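PDB 4CVU: beta-mannosidase from Trichoderma harzianum, which probably hydrolyses terminal beta-linked mannose residues from the non-reducing ends of mannosides, as other beta-mannosidases of glycoside hydrolase family 2 do. Local coordinates for residues Ile518-Asn523 and Leu548-Ile554; Leu615-Ser619 and Gln645-Thr649; Leu312-Arg316 and Asp437-Leu442. One frame throughout, in Å; residues are numbered along the deposited sequence.

Contact 1. Residues Ile518-Asn523 and Leu548-Ile554; sequences ITTLFN and LDLPVPI. With CD (cadmium ion), chain P; MAN (alpha-D-mannopyranose), chain E; MAN (alpha-D-mannopyranose), chain B.
F522 and I554 join helix 506-528, an outer helix of the (beta/alpha)8 barrel found in family 2 glycosidases, to the loop that leads into strand 554-556. CG of F522 stands anti to the backbone N (chi1 -177°), which turns one face of the ring to the I554 side chain. There CD1 of I554 makes a CH-pi contact over that face, 3.8 Å from the centroid of the F522 ring and 15° off its normal. P553 CB lies at the edge near the ring plane, 3.9 Å from F522 CD2, while L548 CD2 arrives obliquely at F522 CE2. One helical turn back, I518 directs its CG2 branch into the loop, 3.6 Å from V552 CG1, and the same methyl touches P553 CD and I554 CB. T519 CG2 lies 3.4 Å from P551 O, with OG1 close to the same oxygen, while T519 CA rests on P553 CD. Beyond this apolar patch the interface turns polar at N523. Its ND2 reaches back to T519 O at 3.0 Å (N-H...O 161°), in the carbonyl plane and in its own amide plane, a pairing that fixes the rotation of the amide. ND2 also donates to water 1 at 3.0 Å, and this water in turn donates to L548 O and L550 O, tying helix to loop. With an alanine in place of N523, T519 O and water 1 would probably lose their N-H donor and the mannose O4 its acceptor. On the loop's outer side, D549 OD2 binds a cadmium ion at 2.4 Å together with D547. OD1 of N523 accepts a hydrogen bond from O4 of a glycan mannose (chain E) at 2.8 Å, with L548 CD2 packed against that OD1.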
loop_
_atom_site.group_PDB
_atom_site.type_symbol
_atom_site.label_atom_id
_atom_site.label_comp_id
_atom_site.label_asym_id
_atom_site.label_seq_id
_atom_site.Cartn_x
_atom_site.Cartn_y
_atom_site.Cartn_z
ATOM N N ILE A 518 -37.848 -23.438 -18.240
ATOM C CA ILE A 518 -38.153 -24.179 -19.464
ATOM C C ILE A 518 -39.396 -23.593 -20.166
ATOM O O ILE A 518 -39.288 -23.056 -21.255
ATOM C CB ILE A 518 -38.329 -25.678 -19.174
ATOM C CG1 ILE A 518 -37.062 -26.255 -18.531
ATOM C CG2 ILE A 518 -38.645 -26.439 -20.454
ATOM C CD1 ILE A 518 -37.210 -27.708 -18.105
ATOM N N THR A 519 -40.561 -23.699 -19.525
ATOM C CA THR A 519 -41.826 -23.230 -20.097
ATOM C C THR A 519 -41.735 -21.741 -20.452
ATOM O O THR A 519 -41.969 -21.383 -21.584
ATOM C CB THR A 519 -43.023 -23.531 -19.161
ATOM O OG1 THR A 519 -42.997 -24.904 -18.745
ATOM C CG2 THR A 519 -44.357 -23.274 -19.863
ATOM N N THR A 520 -41.334 -20.880 -19.528
ATOM C CA THR A 520 -41.280 -19.436 -19.836
ATOM C C THR A 520 -40.059 -19.118 -20.696
ATOM O O THR A 520 -40.189 -18.634 -21.823
ATOM C CB THR A 520 -41.225 -18.570 -18.574
ATOM O OG1 THR A 520 -42.297 -18.922 -17.707
ATOM C CG2 THR A 520 -41.333 -17.084 -18.918
ATOM N N LEU A 521 -38.882 -19.430 -20.165
ATOM C CA LEU A 521 -37.627 -19.046 -20.817
ATOM C C LEU A 521 -37.371 -19.712 -22.185
ATOM O O LEU A 521 -36.962 -19.034 -23.116
ATOM C CB LEU A 521 -36.442 -19.250 -19.863
ATOM C CG LEU A 521 -36.032 -18.058 -18.970
ATOM C CD1 LEU A 521 -37.176 -17.268 -18.383
ATOM C CD2 LEU A 521 -35.116 -18.513 -17.859
ATOM N N PHE A 522 -37.577 -21.015 -22.320
ATOM C CA PHE A 522 -37.347 -21.630 -23.647
ATOM C C PHE A 522 -38.311 -21.076 -24.691
ATOM O O PHE A 522 -37.937 -20.881 -25.843
ATOM C CB PHE A 522 -37.458 -23.163 -23.632
ATOM C CG PHE A 522 -37.159 -23.812 -24.971
ATOM C CD1 PHE A 522 -35.961 -23.559 -25.621
ATOM C CD2 PHE A 522 -38.069 -24.685 -25.568
ATOM C CE1 PHE A 522 -35.647 -24.157 -26.837
ATOM C CE2 PHE A 522 -37.775 -25.287 -26.788
ATOM C CZ PHE A 522 -36.565 -25.017 -27.431
ATOM N N ASN A 523 -39.574 -20.864 -24.298
ATOM C CA ASN A 523 -40.535 -20.220 -25.212
ATOM C C ASN A 523 -40.110 -18.833 -25.609
ATOM O O ASN A 523 -40.165 -18.504 -26.759
ATOM C CB ASN A 523 -41.960 -20.197 -24.648
ATOM C CG ASN A 523 -42.738 -21.392 -25.104
ATOM O OD1 ASN A 523 -43.037 -21.494 -26.295
ATOM N ND2 ASN A 523 -43.038 -22.324 -24.196
ATOM N N LEU A 548 -42.532 -27.887 -28.645
ATOM C CA LEU A 548 -43.280 -26.718 -28.178
ATOM C C LEU A 548 -44.778 -26.990 -27.942
ATOM O O LEU A 548 -45.441 -26.185 -27.286
ATOM C CB LEU A 548 -43.079 -25.515 -29.110
ATOM C CG LEU A 548 -41.702 -24.820 -29.040
ATOM C CD1 LEU A 548 -41.567 -23.716 -30.086
ATOM C CD2 LEU A 548 -41.434 -24.228 -27.669
ATOM N N ASP A 549 -45.291 -28.118 -28.449
ATOM C CA ASP A 549 -46.673 -28.543 -28.154
ATOM C C ASP A 549 -46.855 -29.067 -26.721
ATOM O O ASP A 549 -47.979 -29.223 -26.266
ATOM C CB ASP A 549 -47.155 -29.596 -29.176
ATOM C CG ASP A 549 -47.292 -29.014 -30.605
ATOM O OD1 ASP A 549 -48.002 -28.013 -30.780
ATOM O OD2 ASP A 549 -46.651 -29.527 -31.536
ATOM N N LEU A 550 -45.760 -29.358 -26.021
ATOM C CA LEU A 550 -45.828 -29.897 -24.655
ATOM C C LEU A 550 -45.929 -28.777 -23.619
ATOM O O LEU A 550 -45.378 -27.682 -23.822
ATOM C CB LEU A 550 -44.595 -30.775 -24.354
ATOM C CG LEU A 550 -44.420 -32.013 -25.236
ATOM C CD1 LEU A 550 -43.015 -32.604 -25.064
ATOM C CD2 LEU A 550 -45.484 -33.065 -24.929
ATOM N N PRO A 551 -46.637 -29.038 -22.507
ATOM C CA PRO A 551 -46.754 -28.025 -21.456
ATOM C C PRO A 551 -45.394 -27.633 -20.884
ATOM O O PRO A 551 -45.167 -26.452 -20.622
ATOM C CB PRO A 551 -47.661 -28.674 -20.402
ATOM C CG PRO A 551 -47.746 -30.108 -20.748
ATOM C CD PRO A 551 -47.403 -30.259 -22.199
ATOM N N VAL A 552 -44.508 -28.611 -20.708
ATOM C CA VAL A 552 -43.068 -28.347 -20.470
ATOM C C VAL A 552 -42.283 -28.781 -21.722
ATOM O O VAL A 552 -42.044 -29.981 -21.914
ATOM C CB VAL A 552 -42.524 -29.095 -19.245
ATOM C CG1 VAL A 552 -41.156 -28.532 -18.871
ATOM C CG2 VAL A 552 -43.500 -29.025 -18.072
ATOM N N PRO A 553 -41.915 -27.815 -22.590
ATOM C CA PRO A 553 -41.433 -28.096 -23.965
ATOM C C PRO A 553 -40.101 -28.846 -24.066
ATOM O O PRO A 553 -39.795 -29.396 -25.124
ATOM C CB PRO A 553 -41.290 -26.692 -24.583
ATOM C CG PRO A 553 -41.173 -25.757 -23.421
ATOM C CD PRO A 553 -41.988 -26.363 -22.321
ATOM N N ILE A 554 -39.292 -28.814 -22.997
ATOM C CA ILE A 554 -38.073 -29.609 -22.910
ATOM C C ILE A 554 -38.268 -30.610 -21.781
ATOM O O ILE A 554 -38.390 -30.235 -20.637
ATOM C CB ILE A 554 -36.816 -28.741 -22.636
ATOM C CG1 ILE A 554 -36.683 -27.644 -23.703
ATOM C CG2 ILE A 554 -35.562 -29.629 -22.609
ATOM C CD1 ILE A 554 -35.451 -26.773 -23.611
HETATM CD CD CD P . -45.572 -31.676 -31.429
HETATM C C1 MAN E . -47.511 -19.438 -27.460
HETATM C C2 MAN E . -47.742 -20.510 -26.408
HETATM C C3 MAN E . -46.497 -21.403 -26.242
HETATM C C4 MAN E . -46.180 -22.013 -27.611
HETATM C C5 MAN E . -45.940 -20.862 -28.595
HETATM C C6 MAN E . -45.621 -21.326 -30.002
HETATM O O2 MAN E . -48.849 -21.293 -26.906
HETATM O O3 MAN E . -46.747 -22.458 -25.308
HETATM O O4 MAN E . -45.088 -22.950 -27.503
HETATM O O5 MAN E . -47.106 -20.036 -28.697
HETATM O O6 MAN E . -45.462 -20.181 -30.854
HETATM C C1 MAN B . -51.729 -24.616 -25.526
HETATM C C2 MAN B . -53.133 -24.923 -24.995
HETATM C C3 MAN B . -53.168 -24.553 -23.523
HETATM C C4 MAN B . -52.117 -25.427 -22.834
HETATM C C5 MAN B . -50.752 -25.040 -23.392
HETATM C C6 MAN B . -49.631 -25.843 -22.730
HETATM O O2 MAN B . -53.407 -26.312 -25.150
HETATM O O3 MAN B . -54.459 -24.755 -22.998
HETATM O O4 MAN B . -52.146 -25.250 -21.443
HETATM O O5 MAN B . -50.752 -25.315 -24.783
HETATM O O6 MAN B . -48.580 -26.079 -23.657
HETATM O O HOH W 1 -44.459 -24.825 -24.903
HETATM O O HOH W 2 -44.699 -31.405 -33.016
#

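Contact 2. Residues Leu615-Ser619 and Gln645-Thr649; sequences LSFNS and QVEMT. With NAG (2-acetamido-2-deoxy-beta-D-glucopyranose), chain C; NAG (2-acetamido-2-deoxy-beta-D-glucopyranose), chain D.
The ring of F617 meets helix 638-655 edge on: Q645 O lies in the ring plane near CE1, and M648 CB approaches the same rim, 4.0 Å from F617 CZ. Over one face sits the acetamide methyl of an N-acetylglucosamine (chain C), its C8 3.3 Å from F617 CD1 and offset toward the rim. T649 OG1 comes in obliquely, 3.2 Å from F617 CE1. The amides of Q645 and N618 are turned 61° apart. NE2 of Q645 donates almost straight to N618 OD1 (3.2 Å, 173°), staying in its own amide plane but tilted from the carbonyl plane of N618. A bend at chi2 (-60°) folds the glutamine end over toward the loop, and its OE1 is held by N626 ND2 outside the contact. T649 OG1 is gripped twice. It donates to Q645 O at 2.7 Å, and N2 of the chain C NAG donates to T649 OG1 at 3.0 Å. Q645 O also takes the backbone N of T649, the two donors reaching it from opposite faces of its plane. V646 CG2 packs against O4 of the first sugar and O7 of the second. F617 and N618 are the middle residues of a type I turn from S616 to S619, the N-cap of helix 620-625. N618 ND2 is joined covalently to sugar C1, making this an N-glycosylation site whose first sugar is held through its acetamide, the methyl over F617 and N2 bonded to T649.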
loop_
_atom_site.group_PDB
_atom_site.type_symbol
_atom_site.label_atom_id
_atom_site.label_comp_id
_atom_site.label_asym_id
_atom_site.label_seq_id
_atom_site.Cartn_x
_atom_site.Cartn_y
_atom_site.Cartn_z
ATOM N N LEU A 615 2.397 -8.823 3.407
ATOM C CA LEU A 615 2.818 -9.747 2.386
ATOM C C LEU A 615 3.421 -11.024 2.971
ATOM O O LEU A 615 4.621 -11.235 2.912
ATOM C CB LEU A 615 3.835 -9.068 1.469
ATOM C CG LEU A 615 3.352 -7.831 0.709
ATOM C CD1 LEU A 615 4.516 -7.171 -0.010
ATOM C CD2 LEU A 615 2.258 -8.114 -0.314
ATOM N N SER A 616 2.581 -11.885 3.532
ATOM C CA SER A 616 3.040 -13.214 3.942
ATOM C C SER A 616 1.912 -14.173 3.755
ATOM O O SER A 616 0.747 -13.788 3.746
ATOM C CB SER A 616 3.591 -13.246 5.386
ATOM O OG SER A 616 2.538 -13.021 6.312
ATOM N N PHE A 617 2.234 -15.441 3.579
ATOM C CA PHE A 617 1.251 -16.410 3.097
ATOM C C PHE A 617 -0.052 -16.304 3.895
ATOM O O PHE A 617 -1.122 -16.314 3.355
ATOM C CB PHE A 617 1.850 -17.809 3.145
ATOM C CG PHE A 617 1.083 -18.850 2.355
ATOM C CD1 PHE A 617 0.055 -19.555 2.933
ATOM C CD2 PHE A 617 1.432 -19.156 1.047
ATOM C CE1 PHE A 617 -0.649 -20.569 2.231
ATOM C CE2 PHE A 617 0.748 -20.148 0.332
ATOM C CZ PHE A 617 -0.328 -20.842 0.918
ATOM N N ASN A 618 0.083 -16.127 5.208
ATOM C CA ASN A 618 -1.046 -16.252 6.126
ATOM C C ASN A 618 -1.249 -14.965 6.918
ATOM O O ASN A 618 -1.676 -15.002 8.056
ATOM C CB ASN A 618 -0.739 -17.385 7.094
ATOM C CG ASN A 618 -1.310 -18.722 6.684
ATOM O OD1 ASN A 618 -2.322 -18.837 5.938
ATOM N ND2 ASN A 618 -0.685 -19.748 7.183
ATOM N N SER A 619 -0.908 -13.809 6.368
ATOM C CA SER A 619 -1.238 -12.568 7.073
ATOM C C SER A 619 -2.755 -12.472 7.173
ATOM O O SER A 619 -3.489 -13.153 6.436
ATOM C CB SER A 619 -0.717 -11.339 6.339
ATOM O OG SER A 619 -1.312 -11.241 5.054
ATOM N N GLN A 645 -6.461 -21.513 2.398
ATOM C CA GLN A 645 -5.050 -21.412 2.755
ATOM C C GLN A 645 -4.408 -22.788 2.990
ATOM O O GLN A 645 -3.284 -23.068 2.514
ATOM C CB GLN A 645 -4.855 -20.553 3.994
ATOM C CG GLN A 645 -5.316 -19.122 3.840
ATOM C CD GLN A 645 -4.585 -18.412 2.734
ATOM O OE1 GLN A 645 -5.117 -18.196 1.644
ATOM N NE2 GLN A 645 -3.352 -18.074 2.996
ATOM N N VAL A 646 -5.111 -23.643 3.713
ATOM C CA VAL A 646 -4.630 -24.987 4.022
ATOM C C VAL A 646 -4.572 -25.878 2.783
ATOM O O VAL A 646 -3.621 -26.632 2.613
ATOM C CB VAL A 646 -5.465 -25.636 5.142
ATOM C CG1 VAL A 646 -5.179 -27.143 5.295
ATOM C CG2 VAL A 646 -5.178 -24.924 6.455
ATOM N N GLU A 647 -5.580 -25.810 1.927
ATOM C CA GLU A 647 -5.557 -26.599 0.675
ATOM C C GLU A 647 -4.315 -26.281 -0.143
ATOM O O GLU A 647 -3.601 -27.156 -0.620
ATOM C CB GLU A 647 -6.820 -26.387 -0.146
ATOM C CG GLU A 647 -8.067 -27.099 0.410
ATOM C CD GLU A 647 -9.361 -26.675 -0.296
ATOM O OE1 GLU A 647 -9.312 -25.846 -1.237
ATOM O OE2 GLU A 647 -10.445 -27.193 0.070
ATOM N N MET A 648 -3.992 -24.996 -0.303
ATOM C CA MET A 648 -2.842 -24.684 -1.088
ATOM C C MET A 648 -1.574 -25.171 -0.420
ATOM O O MET A 648 -0.646 -25.651 -1.095
ATOM C CB MET A 648 -2.793 -23.138 -1.322
ATOM C CG MET A 648 -3.907 -22.636 -2.189
ATOM S SD MET A 648 -3.581 -20.847 -2.537
ATOM C CE MET A 648 -4.070 -20.348 -0.928
ATOM N N THR A 649 -1.504 -25.069 0.904
ATOM C CA THR A 649 -0.294 -25.411 1.659
ATOM C C THR A 649 -0.032 -26.900 1.556
ATOM O O THR A 649 1.113 -27.313 1.350
ATOM C CB THR A 649 -0.397 -25.013 3.156
ATOM O OG1 THR A 649 -0.715 -23.630 3.272
ATOM C CG2 THR A 649 0.920 -25.236 3.916
HETATM C C1 NAG C . -1.119 -21.097 6.989
HETATM C C2 NAG C . -0.056 -22.168 6.853
HETATM C C3 NAG C . -0.612 -23.583 7.023
HETATM C C4 NAG C . -1.533 -23.738 8.238
HETATM C C5 NAG C . -2.527 -22.621 8.184
HETATM C C6 NAG C . -3.497 -22.647 9.368
HETATM C C7 NAG C . 1.802 -21.633 5.360
HETATM C C8 NAG C . 2.379 -21.707 3.971
HETATM N N2 NAG C . 0.586 -22.116 5.546
HETATM O O3 NAG C . 0.452 -24.498 7.124
HETATM O O4 NAG C . -2.254 -24.949 8.207
HETATM O O5 NAG C . -1.873 -21.368 8.158
HETATM O O6 NAG C . -2.786 -22.543 10.586
HETATM O O7 NAG C . 2.489 -21.156 6.272
HETATM C C1 NAG D . -1.618 -26.048 8.858
HETATM C C2 NAG D . -2.714 -27.032 9.259
HETATM C C3 NAG D . -2.160 -28.317 9.820
HETATM C C4 NAG D . -1.129 -28.895 8.875
HETATM C C5 NAG D . -0.071 -27.846 8.587
HETATM C C6 NAG D . 0.945 -28.374 7.576
HETATM C C7 NAG D . -4.894 -26.314 10.129
HETATM C C8 NAG D . -5.609 -25.593 11.232
HETATM N N2 NAG D . -3.560 -26.404 10.245
HETATM O O3 NAG D . -3.218 -29.224 9.928
HETATM O O4 NAG D . -0.539 -30.039 9.454
HETATM O O5 NAG D . -0.666 -26.683 8.033
HETATM O O6 NAG D . 1.773 -27.304 7.189
HETATM O O7 NAG D . -5.546 -26.799 9.201
#

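Contact 3. Residues Leu312-Arg316 and Asp437-Leu442; sequences LWWPR and DERGVL. With CD (cadmium ion), chain V.
W313 and R316 each give an N-H to a carbonyl at or just past the end of helix 430-439. The indole NE1 of W313 reaches D437 O at 2.9 Å (163°), the oxygen lying in the ring plane, and the backbone N of R316 donates to G440 O, also at 2.9 Å and equally straight. The carboxylate of D437 turns elsewhere, to H478 and the backbone N of S480. R316 sends its NE to E412, which also forms a salt bridge with R439, linking both segments to helix 401-413. This is an interdomain seam: a loop of the family 2 immunoglobulin-like beta-sandwich docks on the helix-to-strand turn before strand 442-446 of the barrel. Positive phi at G440 ends the helix, and a beta carbon there would collide with R316 N. W313 CZ2 lies 3.7 Å from G440 CA. A chi1 of -177° carries the indole away from its own backbone N and sets its far edge against L442, with W313 CH2 3.7 Å from L442 CD2. The other methyl is met by the proline, P315 CG lying 3.9 Å from L442 CD1. R439 O, buried here with no polar partner, abuts R316 CB at 3.4 Å.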
loop_
_atom_site.group_PDB
_atom_site.type_symbol
_atom_site.label_atom_id
_atom_site.label_comp_id
_atom_site.label_asym_id
_atom_site.label_seq_id
_atom_site.Cartn_x
_atom_site.Cartn_y
_atom_site.Cartn_z
ATOM N N LEU A 312 -18.916 -18.244 -45.063
ATOM C CA LEU A 312 -19.194 -18.684 -43.695
ATOM C C LEU A 312 -18.235 -18.113 -42.626
ATOM O O LEU A 312 -17.059 -17.910 -42.867
ATOM C CB LEU A 312 -19.239 -20.217 -43.602
ATOM C CG LEU A 312 -20.260 -20.939 -44.485
ATOM C CD1 LEU A 312 -20.385 -22.408 -44.108
ATOM C CD2 LEU A 312 -21.621 -20.290 -44.401
ATOM N N TRP A 313 -18.789 -17.833 -41.464
ATOM C CA TRP A 313 -18.011 -17.508 -40.274
ATOM C C TRP A 313 -17.568 -18.803 -39.608
ATOM O O TRP A 313 -18.357 -19.748 -39.473
ATOM C CB TRP A 313 -18.863 -16.675 -39.321
ATOM C CG TRP A 313 -18.180 -16.182 -38.044
ATOM C CD1 TRP A 313 -17.621 -14.947 -37.840
ATOM C CD2 TRP A 313 -18.047 -16.893 -36.792
ATOM N NE1 TRP A 313 -17.127 -14.855 -36.540
ATOM C CE2 TRP A 313 -17.389 -16.028 -35.882
ATOM C CE3 TRP A 313 -18.399 -18.180 -36.358
ATOM C CZ2 TRP A 313 -17.076 -16.413 -34.580
ATOM C CZ3 TRP A 313 -18.101 -18.545 -35.026
ATOM C CH2 TRP A 313 -17.444 -17.671 -34.177
ATOM N N TRP A 314 -16.304 -18.827 -39.209
ATOM C CA TRP A 314 -15.743 -19.919 -38.417
ATOM C C TRP A 314 -15.031 -19.357 -37.171
ATOM O O TRP A 314 -14.544 -18.222 -37.176
ATOM C CB TRP A 314 -14.718 -20.706 -39.250
ATOM C CG TRP A 314 -15.272 -21.278 -40.522
ATOM C CD1 TRP A 314 -15.275 -20.673 -41.741
ATOM C CD2 TRP A 314 -15.875 -22.570 -40.711
ATOM N NE1 TRP A 314 -15.836 -21.492 -42.674
ATOM C CE2 TRP A 314 -16.220 -22.664 -42.078
ATOM C CE3 TRP A 314 -16.154 -23.650 -39.872
ATOM C CZ2 TRP A 314 -16.831 -23.788 -42.617
ATOM C CZ3 TRP A 314 -16.762 -24.779 -40.408
ATOM C CH2 TRP A 314 -17.092 -24.837 -41.778
ATOM N N PRO A 315 -14.943 -20.162 -36.120
ATOM C CA PRO A 315 -14.053 -19.819 -34.992
ATOM C C PRO A 315 -12.561 -19.734 -35.391
ATOM O O PRO A 315 -12.173 -20.127 -36.497
ATOM C CB PRO A 315 -14.280 -20.977 -34.006
ATOM C CG PRO A 315 -15.656 -21.497 -34.332
ATOM C CD PRO A 315 -15.792 -21.327 -35.810
ATOM N N ARG A 316 -11.741 -19.205 -34.498
ATOM C CA ARG A 316 -10.302 -19.113 -34.737
ATOM C C ARG A 316 -9.675 -20.489 -34.950
ATOM O O ARG A 316 -10.062 -21.464 -34.305
ATOM C CB ARG A 316 -9.575 -18.332 -33.628
ATOM C CG ARG A 316 -9.786 -18.763 -32.169
ATOM C CD ARG A 316 -9.043 -17.775 -31.222
ATOM N NE ARG A 316 -7.665 -17.594 -31.662
ATOM C CZ ARG A 316 -6.705 -18.508 -31.516
ATOM N NH1 ARG A 316 -6.935 -19.676 -30.909
ATOM N NH2 ARG A 316 -5.496 -18.265 -31.993
ATOM N N ASP A 437 -16.741 -11.881 -31.757
ATOM C CA ASP A 437 -17.106 -12.019 -33.174
ATOM C C ASP A 437 -15.925 -11.979 -34.142
ATOM O O ASP A 437 -15.727 -12.882 -34.961
ATOM C CB ASP A 437 -18.043 -10.859 -33.580
ATOM C CG ASP A 437 -19.415 -10.985 -33.038
ATOM O OD1 ASP A 437 -19.784 -12.040 -32.468
ATOM O OD2 ASP A 437 -20.186 -10.006 -33.223
ATOM N N GLU A 438 -15.149 -10.902 -34.069
ATOM C CA GLU A 438 -14.086 -10.680 -35.031
ATOM C C GLU A 438 -12.839 -11.522 -34.836
ATOM O O GLU A 438 -12.110 -11.759 -35.801
ATOM C CB GLU A 438 -13.716 -9.203 -35.054
ATOM C CG GLU A 438 -13.029 -8.744 -33.797
ATOM C CD GLU A 438 -13.060 -7.235 -33.650
ATOM O OE1 GLU A 438 -13.677 -6.582 -34.516
ATOM O OE2 GLU A 438 -12.528 -6.704 -32.652
ATOM N N ARG A 439 -12.584 -11.965 -33.606
ATOM C CA ARG A 439 -11.469 -12.851 -33.291
ATOM C C ARG A 439 -11.827 -14.334 -33.423
ATOM O O ARG A 439 -10.938 -15.184 -33.458
ATOM C CB ARG A 439 -10.997 -12.616 -31.839
ATOM C CG ARG A 439 -10.331 -11.275 -31.628
ATOM C CD ARG A 439 -10.079 -11.024 -30.160
ATOM N NE ARG A 439 -9.410 -9.739 -29.904
ATOM C CZ ARG A 439 -8.137 -9.585 -29.530
ATOM N NH1 ARG A 439 -7.327 -10.634 -29.390
ATOM N NH2 ARG A 439 -7.668 -8.361 -29.283
ATOM N N GLY A 440 -13.107 -14.658 -33.417
ATOM C CA GLY A 440 -13.511 -16.068 -33.534
ATOM C C GLY A 440 -13.544 -16.903 -32.262
ATOM O O GLY A 440 -13.276 -18.112 -32.295
ATOM N N VAL A 441 -13.879 -16.269 -31.137
ATOM C CA VAL A 441 -14.008 -16.979 -29.882
ATOM C C VAL A 441 -15.493 -17.254 -29.652
ATOM O O VAL A 441 -16.307 -16.331 -29.527
ATOM C CB VAL A 441 -13.370 -16.157 -28.730
ATOM C CG1 VAL A 441 -13.407 -16.903 -27.412
ATOM C CG2 VAL A 441 -11.936 -15.727 -29.070
ATOM N N LEU A 442 -15.885 -18.536 -29.590
ATOM C CA LEU A 442 -17.283 -18.859 -29.295
ATOM C C LEU A 442 -17.616 -18.488 -27.875
ATOM O O LEU A 442 -16.797 -18.762 -26.974
ATOM C CB LEU A 442 -17.543 -20.381 -29.496
ATOM C CG LEU A 442 -17.543 -20.814 -30.968
ATOM C CD1 LEU A 442 -17.639 -22.343 -31.101
ATOM C CD2 LEU A 442 -18.704 -20.164 -31.698
HETATM CD CD CD V . -12.908 -4.415 -33.030
HETATM O O HOH W 3 -13.087 -2.230 -34.085
#

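In the fold
Along the chain contact 3 comes first, then contact 1, then contact 2, without overlap. Contact 3 is the most central, about 16 Å from the chain's centre, where the sandwich domain leans on the barrel; contacts 1 and 2 both lie about 27 Å out, on opposite sides. Contacts 1 and 3 are closest, their nearest atoms about 18 Å apart, and both are tied to the barrel sheet, through the helix before strand 534-535 and the turn before strand 442-446. Contacts 1 and 2, with centres about 48 Å apart, each combine a helix and a loop with a sugar: a mannose of a protein-attached glycan in contact 1, and in contact 2 the N-acetylglucosamine bonded directly to N618.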